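Side-chain contacts in thiosulfate sulfurtransferase (Pseudomonas aeruginosa, PDB 1YT8), which probably transfers sulfur from thiosulfate to cyanide, using a chain built from repeated rhodanese-like domains: residues P130-E135 against R186-V191; F155-T160 against R196-I201; N220-W225 against Q230-G235; R491-G496 against Q505-W510. One frame throughout, in Å; residues are numbered along the deposited sequence.

Contact 1: residues P130-E135 against R186-V191; sequences PSLAAE and RTRVIV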
# COMPACT_ATOMS: atom_id res chain seq x y z
N PRO A 130 -12.92 -3.11 -22.58
CA PRO A 130 -14.38 -3.24 -22.50
C PRO A 130 -14.95 -3.06 -21.10
O PRO A 130 -14.32 -3.46 -20.11
CB PRO A 130 -14.63 -4.65 -23.03
CG PRO A 130 -13.46 -4.92 -23.90
CD PRO A 130 -12.33 -4.36 -23.10
N SER A 131 -16.13 -2.47 -21.03
CA SER A 131 -16.81 -2.27 -19.75
C SER A 131 -18.33 -2.35 -19.93
O SER A 131 -18.86 -2.14 -21.02
CB SER A 131 -16.41 -0.93 -19.12
OG SER A 131 -16.89 0.18 -19.87
N LEU A 132 -19.01 -2.67 -18.83
CA LEU A 132 -20.47 -2.78 -18.81
C LEU A 132 -21.01 -1.87 -17.72
O LEU A 132 -20.43 -1.78 -16.64
CB LEU A 132 -20.88 -4.22 -18.51
CG LEU A 132 -20.61 -5.25 -19.59
CD1 LEU A 132 -20.81 -6.66 -19.03
CD2 LEU A 132 -21.54 -5.00 -20.77
N ALA A 133 -22.11 -1.20 -18.00
CA ALA A 133 -22.72 -0.31 -17.02
C ALA A 133 -23.32 -1.13 -15.90
O ALA A 133 -23.70 -2.28 -16.10
CB ALA A 133 -23.81 0.54 -17.67
N ALA A 134 -23.39 -0.55 -14.70
CA ALA A 134 -23.98 -1.25 -13.56
C ALA A 134 -25.36 -1.79 -13.95
O ALA A 134 -25.72 -2.92 -13.60
CB ALA A 134 -24.12 -0.30 -12.39
N GLU A 135 -26.12 -0.99 -14.70
CA GLU A 135 -27.45 -1.39 -15.13
C GLU A 135 -27.43 -2.57 -16.08
O GLU A 135 -28.33 -3.40 -16.07
CB GLU A 135 -28.18 -0.21 -15.79
CG GLU A 135 -28.52 0.94 -14.85
CD GLU A 135 -27.38 1.93 -14.67
OE1 GLU A 135 -26.28 1.69 -15.20
OE2 GLU A 135 -27.60 2.95 -13.98
N ARG A 186 -18.30 -19.71 -23.58
CA ARG A 186 -19.45 -18.83 -23.77
C ARG A 186 -19.73 -17.98 -22.53
O ARG A 186 -20.36 -16.93 -22.62
CB ARG A 186 -20.70 -19.65 -24.11
CG ARG A 186 -20.62 -20.42 -25.42
CD ARG A 186 -21.79 -21.38 -25.55
NE ARG A 186 -21.83 -22.34 -24.44
CZ ARG A 186 -22.75 -23.29 -24.31
NH1 ARG A 186 -23.71 -23.43 -25.21
NH2 ARG A 186 -22.70 -24.11 -23.26
N THR A 187 -19.26 -18.45 -21.37
CA THR A 187 -19.47 -17.74 -20.11
C THR A 187 -18.79 -16.38 -20.07
O THR A 187 -17.58 -16.27 -20.28
CB THR A 187 -18.94 -18.57 -18.91
OG1 THR A 187 -19.63 -19.82 -18.85
CG2 THR A 187 -19.17 -17.83 -17.59
N ARG A 188 -19.57 -15.33 -19.80
CA ARG A 188 -19.02 -13.99 -19.72
C ARG A 188 -18.24 -13.86 -18.42
O ARG A 188 -18.62 -14.41 -17.39
CB ARG A 188 -20.13 -12.94 -19.70
CG ARG A 188 -21.06 -12.96 -20.89
CD ARG A 188 -21.89 -11.68 -20.94
NE ARG A 188 -21.02 -10.52 -21.00
CZ ARG A 188 -21.26 -9.43 -21.72
NH1 ARG A 188 -22.37 -9.34 -22.45
NH2 ARG A 188 -20.39 -8.44 -21.71
N VAL A 189 -17.13 -13.12 -18.48
CA VAL A 189 -16.32 -12.88 -17.30
C VAL A 189 -16.33 -11.37 -17.09
O VAL A 189 -15.94 -10.60 -17.98
CB VAL A 189 -14.87 -13.39 -17.48
CG1 VAL A 189 -14.00 -12.96 -16.30
CG2 VAL A 189 -14.88 -14.91 -17.57
N ILE A 190 -16.81 -10.96 -15.92
CA ILE A 190 -16.90 -9.56 -15.56
C ILE A 190 -16.01 -9.33 -14.34
O ILE A 190 -16.12 -10.05 -13.35
CB ILE A 190 -18.36 -9.20 -15.20
CG1 ILE A 190 -19.26 -9.46 -16.40
CG2 ILE A 190 -18.44 -7.74 -14.76
CD1 ILE A 190 -20.75 -9.37 -16.09
N VAL A 191 -15.12 -8.35 -14.42
CA VAL A 191 -14.21 -8.05 -13.32
C VAL A 191 -14.59 -6.72 -12.66
O VAL A 191 -14.85 -5.74 -13.36
CB VAL A 191 -12.73 -7.94 -13.80
CG1 VAL A 191 -11.81 -7.74 -12.59
CG2 VAL A 191 -12.33 -9.20 -14.58
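Leu132 reaches from the outermost strand of a parallel rhodanese sheet, 131-132, to the side chains of Arg188 and Ile190 on strand 188-192. The two strands are not neighbours: strand 215-218 runs between them and shares backbone hydrogen bonds with Pro130 and Leu132, so the nearest alpha carbons, of Leu132 and Ile190, stay 8.3 Å apart and side chains alone bridge the gap. The buried side is aliphatic. Leu132 CD1 meets Ile190 CD1 at 4.0 Å, and Leu140 of helix 134-142 packs against both residues, which makes branched aliphatic side chains natural here, under the helix that covers this face of the sheet. Ile190 supports the leucine from the more buried side; its CG1 lies anti to the carbonyl carbon (chi1 -60°), and from there CD1 extends to the leucine methyl.

The other side belongs to Arg188, which is partly exposed yet makes the closer approach. Its chain bends at chi3 (58°) and brings the guanidinium obliquely to the leucine end, where NH2 lies 3.2 Å from Leu132 CD1 and 3.7 Å from Leu132 CD2. No hydrogen bond crosses between the segments. A long, flexible arginine suits this margin, since its guanidinium end can itself lie against the leucine methyls. The chemistry therefore implies cohesion by dispersion and burial of methyl groups, with the arginine contributing van der Waals contact but no ionic link to this partner.

Contact 2: residues F155-T160 against R196-I201; sequences FDEYQT and RTRSII. With SO3 (sulfite ion), chain B.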
# COMPACT_ATOMS: atom_id res chain seq x y z
N PHE A 155 -9.36 -9.85 -0.27
CA PHE A 155 -10.51 -10.57 0.26
C PHE A 155 -11.27 -9.76 1.32
O PHE A 155 -12.50 -9.82 1.37
CB PHE A 155 -10.08 -11.91 0.85
CG PHE A 155 -11.24 -12.79 1.25
CD1 PHE A 155 -12.10 -13.31 0.28
CD2 PHE A 155 -11.48 -13.08 2.59
CE1 PHE A 155 -13.19 -14.09 0.65
CE2 PHE A 155 -12.56 -13.86 2.97
CZ PHE A 155 -13.42 -14.37 1.99
N ASP A 156 -10.56 -9.02 2.16
CA ASP A 156 -11.25 -8.23 3.19
C ASP A 156 -12.11 -7.12 2.60
O ASP A 156 -13.13 -6.74 3.17
CB ASP A 156 -10.25 -7.64 4.20
CG ASP A 156 -9.25 -6.70 3.56
OD1 ASP A 156 -8.29 -7.19 2.93
OD2 ASP A 156 -9.42 -5.47 3.70
N GLU A 157 -11.70 -6.59 1.45
CA GLU A 157 -12.49 -5.54 0.80
C GLU A 157 -13.76 -6.17 0.25
O GLU A 157 -14.85 -5.63 0.41
CB GLU A 157 -11.70 -4.91 -0.35
CG GLU A 157 -10.56 -4.01 0.10
CD GLU A 157 -9.75 -3.50 -1.07
OE1 GLU A 157 -8.87 -4.24 -1.55
OE2 GLU A 157 -10.00 -2.35 -1.51
N TYR A 158 -13.59 -7.32 -0.39
CA TYR A 158 -14.71 -8.07 -0.96
C TYR A 158 -15.72 -8.41 0.13
O TYR A 158 -16.93 -8.37 -0.09
CB TYR A 158 -14.17 -9.34 -1.63
CG TYR A 158 -15.20 -10.41 -1.89
CD1 TYR A 158 -16.03 -10.37 -3.02
CD2 TYR A 158 -15.36 -11.47 -1.00
CE1 TYR A 158 -16.99 -11.37 -3.25
CE2 TYR A 158 -16.32 -12.46 -1.21
CZ TYR A 158 -17.12 -12.40 -2.33
OH TYR A 158 -18.08 -13.38 -2.52
N GLN A 159 -15.22 -8.76 1.31
CA GLN A 159 -16.11 -9.09 2.41
C GLN A 159 -16.85 -7.87 2.96
O GLN A 159 -17.93 -7.99 3.54
CB GLN A 159 -15.35 -9.79 3.54
CG GLN A 159 -14.95 -11.21 3.21
CD GLN A 159 -14.94 -12.09 4.44
OE1 GLN A 159 -14.14 -11.89 5.36
NE2 GLN A 159 -15.84 -13.06 4.47
N THR A 160 -16.27 -6.68 2.78
CA THR A 160 -16.93 -5.48 3.28
C THR A 160 -18.20 -5.20 2.47
O THR A 160 -19.26 -4.92 3.03
CB THR A 160 -15.97 -4.28 3.23
OG1 THR A 160 -14.85 -4.55 4.08
CG2 THR A 160 -16.66 -3.01 3.72
N ARG A 196 -12.51 1.81 -10.33
CA ARG A 196 -12.20 1.43 -11.70
C ARG A 196 -10.86 0.73 -11.91
O ARG A 196 -10.77 -0.25 -12.65
CB ARG A 196 -12.19 2.68 -12.59
CG ARG A 196 -13.50 3.44 -12.67
CD ARG A 196 -13.27 4.85 -13.21
NE ARG A 196 -12.51 4.85 -14.46
CZ ARG A 196 -12.99 4.44 -15.63
NH1 ARG A 196 -14.24 4.00 -15.72
NH2 ARG A 196 -12.22 4.48 -16.71
N THR A 197 -9.82 1.22 -11.25
CA THR A 197 -8.46 0.71 -11.46
C THR A 197 -8.23 -0.78 -11.56
O THR A 197 -7.83 -1.26 -12.62
CB THR A 197 -7.49 1.27 -10.41
OG1 THR A 197 -7.70 2.68 -10.28
CG2 THR A 197 -6.05 1.02 -10.85
N ARG A 198 -8.45 -1.52 -10.48
CA ARG A 198 -8.21 -2.96 -10.53
C ARG A 198 -9.13 -3.70 -11.50
O ARG A 198 -8.76 -4.77 -11.99
CB ARG A 198 -8.29 -3.54 -9.11
CG ARG A 198 -7.03 -3.23 -8.29
CD ARG A 198 -7.19 -3.51 -6.80
NE ARG A 198 -8.15 -2.60 -6.18
CZ ARG A 198 -8.43 -2.57 -4.87
NH1 ARG A 198 -7.82 -3.40 -4.03
NH2 ARG A 198 -9.33 -1.71 -4.42
N SER A 199 -10.30 -3.14 -11.81
CA SER A 199 -11.20 -3.80 -12.75
C SER A 199 -10.66 -3.65 -14.17
O SER A 199 -10.80 -4.57 -14.99
CB SER A 199 -12.62 -3.23 -12.67
OG SER A 199 -12.72 -1.93 -13.25
N ILE A 200 -10.04 -2.51 -14.47
CA ILE A 200 -9.47 -2.27 -15.79
C ILE A 200 -8.24 -3.17 -15.99
O ILE A 200 -8.11 -3.85 -17.01
CB ILE A 200 -9.02 -0.79 -15.96
CG1 ILE A 200 -10.25 0.13 -15.96
CG2 ILE A 200 -8.24 -0.62 -17.27
CD1 ILE A 200 -9.91 1.61 -15.84
N ILE A 201 -7.36 -3.18 -15.00
CA ILE A 201 -6.15 -4.00 -15.05
C ILE A 201 -6.51 -5.48 -15.12
O ILE A 201 -5.90 -6.24 -15.88
CB ILE A 201 -5.25 -3.74 -13.82
CG1 ILE A 201 -4.79 -2.28 -13.79
CG2 ILE A 201 -4.05 -4.68 -13.84
CD1 ILE A 201 -3.95 -1.87 -14.99
S SO3 B . -10.68 -0.16 -7.76
O1 SO3 B . -11.17 -0.62 -6.44
O2 SO3 B . -10.80 1.31 -7.89
O3 SO3 B . -9.29 -0.61 -8.03
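One guanidinium, that of Arg198, serves two anions at once: the carboxylate of Glu157 and a bound sulfite ion. The setting is the rhodanese active-site loop, which starts at Cys193 of the sulfite pocket, ends at Arg198 and turns backbone N-H groups to the ion; the sulfite is probably from the crystallisation liquor. Arg198 and Glu157 approach from opposite directions and meet end-on. NH1 of Arg198 donates to Glu157 OE1 at 2.8 Å, on the oxygen's syn lone pair, while NH2 of Arg198 reaches Glu157 OE2 at 3.1 Å. The carboxylate and guanidinium planes are turned 33° apart, so this two-pronged salt bridge is twisted and not coplanar.

Arginine suits the place because NH2 is shared, donating also to sulfite O1 at 2.9 Å, and NE is left for O3. The bend at chi3 turns NE toward the ion held at the helix start. Backbone nitrogens of Ala194 and Gly195 also hold the ion, and the first turn of the helix would be expected to add favourable electrostatics. Glutamate works as a second-shell residue: it is buried, its OE1 also accepts from the backbone N of Arg154, and its two bonds fix the rotation of the guanidinium. Gln309 takes a further bond from NH1. One sulfite oxygen is gripped twice by the same residue: O3 receives Arg198 N at 2.7 Å and Arg198 NE at 2.9 Å, with N-H...O angles of 170° and 171°.

Contact 3: residues N220-W225 against Q230-G235; sequences NGTIGW and QQLEHG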
# COMPACT_ATOMS: atom_id res chain seq x y z
N ASN A 220 -17.02 1.34 -13.06
CA ASN A 220 -17.07 2.07 -11.80
C ASN A 220 -17.36 1.24 -10.54
O ASN A 220 -17.64 1.79 -9.48
CB ASN A 220 -18.04 3.25 -11.92
CG ASN A 220 -17.68 4.17 -13.08
OD1 ASN A 220 -16.51 4.24 -13.49
ND2 ASN A 220 -18.67 4.89 -13.60
N GLY A 221 -17.28 -0.08 -10.67
CA GLY A 221 -17.45 -0.99 -9.54
C GLY A 221 -18.58 -0.85 -8.53
O GLY A 221 -19.71 -0.53 -8.88
N THR A 222 -18.27 -1.14 -7.26
CA THR A 222 -19.27 -1.06 -6.20
C THR A 222 -19.78 0.37 -6.03
O THR A 222 -20.93 0.58 -5.64
CB THR A 222 -18.71 -1.60 -4.84
OG1 THR A 222 -17.57 -0.84 -4.43
CG2 THR A 222 -18.31 -3.05 -4.99
N ILE A 223 -18.94 1.35 -6.33
CA ILE A 223 -19.33 2.75 -6.26
C ILE A 223 -20.43 2.97 -7.30
O ILE A 223 -21.48 3.55 -7.00
CB ILE A 223 -18.14 3.69 -6.58
CG1 ILE A 223 -17.22 3.78 -5.36
CG2 ILE A 223 -18.65 5.08 -6.97
CD1 ILE A 223 -15.96 4.62 -5.57
N GLY A 224 -20.19 2.48 -8.51
CA GLY A 224 -21.16 2.63 -9.58
C GLY A 224 -22.43 1.85 -9.32
O GLY A 224 -23.51 2.26 -9.74
N TRP A 225 -22.30 0.72 -8.63
CA TRP A 225 -23.45 -0.12 -8.30
C TRP A 225 -24.37 0.67 -7.36
O TRP A 225 -25.59 0.69 -7.53
CB TRP A 225 -22.96 -1.41 -7.62
CG TRP A 225 -23.96 -2.54 -7.65
CD1 TRP A 225 -24.81 -2.91 -6.65
CD2 TRP A 225 -24.20 -3.44 -8.74
NE1 TRP A 225 -25.57 -3.99 -7.05
CE2 TRP A 225 -25.22 -4.33 -8.33
CE3 TRP A 225 -23.66 -3.58 -10.03
CZ2 TRP A 225 -25.70 -5.35 -9.16
CZ3 TRP A 225 -24.15 -4.59 -10.86
CH2 TRP A 225 -25.16 -5.47 -10.42
N GLN A 230 -28.48 0.23 -7.06
CA GLN A 230 -28.58 -1.22 -6.95
C GLN A 230 -28.08 -1.70 -5.59
O GLN A 230 -27.48 -0.94 -4.84
CB GLN A 230 -27.83 -1.85 -8.12
CG GLN A 230 -28.56 -1.54 -9.42
CD GLN A 230 -27.73 -1.75 -10.66
OE1 GLN A 230 -26.65 -2.34 -10.62
NE2 GLN A 230 -28.25 -1.27 -11.79
N GLN A 231 -28.35 -2.96 -5.27
CA GLN A 231 -28.00 -3.52 -3.97
C GLN A 231 -26.71 -4.32 -3.87
O GLN A 231 -26.46 -5.23 -4.65
CB GLN A 231 -29.17 -4.38 -3.48
CG GLN A 231 -29.01 -4.97 -2.08
CD GLN A 231 -29.02 -3.91 -0.99
OE1 GLN A 231 -29.87 -3.02 -0.99
NE2 GLN A 231 -28.07 -4.00 -0.06
N LEU A 232 -25.89 -3.97 -2.88
CA LEU A 232 -24.63 -4.66 -2.64
C LEU A 232 -24.86 -5.75 -1.60
O LEU A 232 -25.81 -5.68 -0.82
CB LEU A 232 -23.59 -3.67 -2.10
CG LEU A 232 -23.06 -2.61 -3.07
CD1 LEU A 232 -22.24 -1.57 -2.31
CD2 LEU A 232 -22.23 -3.28 -4.16
N GLU A 233 -23.99 -6.75 -1.60
CA GLU A 233 -24.08 -7.82 -0.62
C GLU A 233 -22.94 -7.55 0.36
O GLU A 233 -22.06 -6.73 0.08
CB GLU A 233 -23.92 -9.19 -1.28
CG GLU A 233 -25.00 -9.48 -2.30
CD GLU A 233 -25.03 -10.94 -2.74
OE1 GLU A 233 -23.95 -11.50 -3.04
OE2 GLU A 233 -26.13 -11.51 -2.81
N HIS A 234 -22.95 -8.22 1.51
CA HIS A 234 -21.91 -7.99 2.51
C HIS A 234 -21.55 -9.28 3.22
O HIS A 234 -22.39 -10.17 3.36
CB HIS A 234 -22.41 -6.97 3.54
CG HIS A 234 -22.94 -5.70 2.93
ND1 HIS A 234 -22.12 -4.68 2.51
CD2 HIS A 234 -24.21 -5.31 2.64
CE1 HIS A 234 -22.86 -3.71 1.99
NE2 HIS A 234 -24.13 -4.07 2.06
N GLY A 235 -20.30 -9.38 3.66
CA GLY A 235 -19.85 -10.56 4.38
C GLY A 235 -19.82 -11.84 3.56
O GLY A 235 -19.82 -12.94 4.10
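Trp225 and Gln230 are joined through their backbones where helix 221-227, which follows strand 215-218 of the rhodanese sheet, gives way to an irregular chain. Gln230 N donates to Trp225 O at 3.0 Å, and the alpha carbons of this pair are 5.4 Å apart. Beyond it the 230-235 segment passes alongside the helix without regular structure.

Trp225 carries most of the side-chain contact. Its CG stands anti to the backbone N (chi1 -160°), swinging the indole toward the returning chain. Gln230 lies across one face: its CB sits 3.5 Å from the centroid of the five-membered ring and only 20° off the ring normal, a CH-pi contact. The amide end stands over the centre of the indole face, its plane almost perpendicular to the ring, at 81°. The long methylene chain of a glutamine suits this role, because it can cross an aromatic face from one ring of the indole to the other; Gln138 and Ala134 of helix 134-142 also adjoin it. Tryptophan combines a broad apolar surface with one donor. Val137 of the same helix, together with Ile163 and Pro164, packs on the indole, which is largely buried.

Leu232 fills the angle between Thr222 and the indole. Its CD2 lies 3.6 Å from Trp225 CD1 and 4.0 Å from Thr222 CB, a fit for a branched apolar residue. The buried indole nitrogen is satisfied at the ring's edge: Trp225 NE1 donates to Gln231 O at 2.8 Å, from above the carbonyl plane.

Contact 4: residues R491-G496 against Q505-W510; sequences RRPYEG and QGYLDW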
# COMPACT_ATOMS: atom_id res chain seq x y z
N ARG A 491 -9.42 9.19 4.08
CA ARG A 491 -10.69 8.48 3.93
C ARG A 491 -10.90 8.13 2.46
O ARG A 491 -11.45 8.92 1.70
CB ARG A 491 -11.83 9.38 4.44
CG ARG A 491 -13.19 8.70 4.50
CD ARG A 491 -14.24 9.68 4.99
NE ARG A 491 -15.55 9.06 5.17
CZ ARG A 491 -16.64 9.71 5.56
NH1 ARG A 491 -16.58 11.01 5.83
NH2 ARG A 491 -17.80 9.07 5.69
N ARG A 492 -10.46 6.94 2.07
CA ARG A 492 -10.60 6.49 0.69
C ARG A 492 -12.07 6.30 0.32
O ARG A 492 -12.78 5.50 0.93
CB ARG A 492 -9.82 5.19 0.50
CG ARG A 492 -8.31 5.33 0.76
CD ARG A 492 -7.69 4.00 1.12
NE ARG A 492 -6.23 4.02 1.14
CZ ARG A 492 -5.48 4.66 2.04
NH1 ARG A 492 -6.05 5.37 3.01
NH2 ARG A 492 -4.16 4.60 1.97
N PRO A 493 -12.55 7.03 -0.69
CA PRO A 493 -13.95 6.94 -1.14
C PRO A 493 -14.29 5.56 -1.70
O PRO A 493 -15.46 5.22 -1.83
CB PRO A 493 -14.05 8.02 -2.21
CG PRO A 493 -12.99 9.00 -1.82
CD PRO A 493 -11.85 8.10 -1.44
N TYR A 494 -13.27 4.78 -2.01
CA TYR A 494 -13.47 3.45 -2.57
C TYR A 494 -13.33 2.31 -1.56
O TYR A 494 -13.22 1.15 -1.94
CB TYR A 494 -12.52 3.23 -3.75
CG TYR A 494 -11.07 3.40 -3.40
CD1 TYR A 494 -10.28 2.31 -3.05
CD2 TYR A 494 -10.47 4.66 -3.42
CE1 TYR A 494 -8.93 2.46 -2.74
CE2 TYR A 494 -9.12 4.83 -3.11
CZ TYR A 494 -8.36 3.72 -2.78
OH TYR A 494 -7.02 3.87 -2.49
N GLU A 495 -13.34 2.66 -0.27
CA GLU A 495 -13.26 1.65 0.78
C GLU A 495 -14.45 1.89 1.72
O GLU A 495 -14.74 3.03 2.07
CB GLU A 495 -11.95 1.76 1.58
CG GLU A 495 -10.69 1.53 0.76
CD GLU A 495 -9.47 1.24 1.63
OE1 GLU A 495 -9.49 1.58 2.83
OE2 GLU A 495 -8.49 0.67 1.10
N GLY A 496 -15.13 0.82 2.10
CA GLY A 496 -16.28 0.97 2.98
C GLY A 496 -17.54 1.40 2.27
O GLY A 496 -17.52 1.74 1.09
N GLN A 505 -18.72 9.90 -6.27
CA GLN A 505 -18.76 10.37 -7.65
C GLN A 505 -17.53 11.25 -7.89
O GLN A 505 -16.95 11.25 -8.97
CB GLN A 505 -20.03 11.19 -7.91
CG GLN A 505 -20.12 11.77 -9.32
CD GLN A 505 -20.12 10.71 -10.40
OE1 GLN A 505 -20.96 9.81 -10.40
NE2 GLN A 505 -19.17 10.79 -11.33
N GLY A 506 -17.15 12.00 -6.86
CA GLY A 506 -15.99 12.88 -6.98
C GLY A 506 -14.73 12.08 -7.24
O GLY A 506 -13.82 12.55 -7.92
N TYR A 507 -14.67 10.87 -6.69
CA TYR A 507 -13.52 10.00 -6.87
C TYR A 507 -13.44 9.59 -8.35
O TYR A 507 -12.36 9.58 -8.94
CB TYR A 507 -13.65 8.75 -6.00
CG TYR A 507 -12.46 7.83 -6.08
CD1 TYR A 507 -11.23 8.20 -5.52
CD2 TYR A 507 -12.54 6.61 -6.74
CE1 TYR A 507 -10.11 7.38 -5.63
CE2 TYR A 507 -11.43 5.78 -6.86
CZ TYR A 507 -10.22 6.17 -6.30
OH TYR A 507 -9.12 5.35 -6.41
N LEU A 508 -14.59 9.25 -8.93
CA LEU A 508 -14.63 8.86 -10.33
C LEU A 508 -14.23 10.03 -11.22
O LEU A 508 -13.48 9.86 -12.19
CB LEU A 508 -16.04 8.39 -10.71
CG LEU A 508 -16.59 7.16 -9.97
CD1 LEU A 508 -18.00 6.88 -10.46
CD2 LEU A 508 -15.68 5.95 -10.19
N ASP A 509 -14.73 11.22 -10.90
CA ASP A 509 -14.40 12.41 -11.67
C ASP A 509 -12.90 12.67 -11.61
O ASP A 509 -12.30 13.09 -12.60
CB ASP A 509 -15.15 13.64 -11.15
CG ASP A 509 -16.65 13.52 -11.31
OD1 ASP A 509 -17.11 12.86 -12.25
OD2 ASP A 509 -17.38 14.12 -10.48
N TRP A 510 -12.31 12.43 -10.45
CA TRP A 510 -10.88 12.63 -10.29
C TRP A 510 -10.11 11.69 -11.22
O TRP A 510 -9.18 12.10 -11.92
CB TRP A 510 -10.46 12.40 -8.84
CG TRP A 510 -8.98 12.27 -8.66
CD1 TRP A 510 -8.04 13.26 -8.77
CD2 TRP A 510 -8.26 11.06 -8.38
NE1 TRP A 510 -6.78 12.74 -8.59
CE2 TRP A 510 -6.88 11.39 -8.34
CE3 TRP A 510 -8.64 9.73 -8.16
CZ2 TRP A 510 -5.89 10.44 -8.10
CZ3 TRP A 510 -7.65 8.78 -7.92
CH2 TRP A 510 -6.29 9.15 -7.89
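Tyr494 presses one side of its ring against a face of Tyr507, with Tyr494 CD2 3.3 Å from Tyr507 CZ. The pair is oblique: the planes stand at 34° and the centroids 4.9 Å apart, which is neither a parallel stack nor an edge-to-face arrangement. CE2 of Tyr494 continues the contact toward the phenol end, 3.3 Å from Tyr507 OH. Nearer the helix, Pro493 CB packs on Tyr507 CB at 3.9 Å, and the proline ring crosses the tyrosine side chain at about a right angle. One tyrosine thus meets two consecutive loop residues, its base on the proline and its outer ring on the aromatic neighbour.

Local structure sets up these positions. A type I beta turn from Arg492 to Glu495, closed by Glu495 N to Arg492 O at 3.1 Å, places Pro493 and Tyr494 at its corners; proline suits the first corner because its fixed phi matches the turn. With CG between the backbone N and the carbonyl carbon (chi1 57°), the Tyr494 ring is directed from the turn toward Tyr507, and Arg492 CB lies over the rim of one of its faces. On the helix, Tyr507 CG is anti to the backbone N (chi1 -177°), carrying the ring outward to the turn.

Farther out, Lys117 NZ of helix 114-127 is hydrogen-bonded to Tyr507 OH and weakly to Tyr494 OH, which suits tyrosine at both places: buried rings with polar ends. Ile223 of helix 221-227 also packs on Tyr494. The arrangement is a beta turn packed on an alpha helix by an aromatic pair, set beside the sulfite-binding pocket of a rhodanese-like domain.

In the fold
From the N terminus, contact 1 comes first, closing a long loop from edge strand 131-132 to strand 188-192. Contact 2 opens inside that loop, at helix 155-160, and closes beyond it on helix 197-208, so contacts 1 and 2 cross; strand 188-192 leads directly into that helix. Contact 3 follows in series, a short closure just after strand 215-218, between helix 221-227 and the chain that follows. Its 230-235 segment returns to helix 155-160 of contact 2, and Trp225 and Gln230 touch Ala134 of contact 1. Contact 4, far later in the sequence, brings the chain's C-terminal region back: Leu508 packs on Arg196, Asn220 and Ile223, joining contacts 2 and 3.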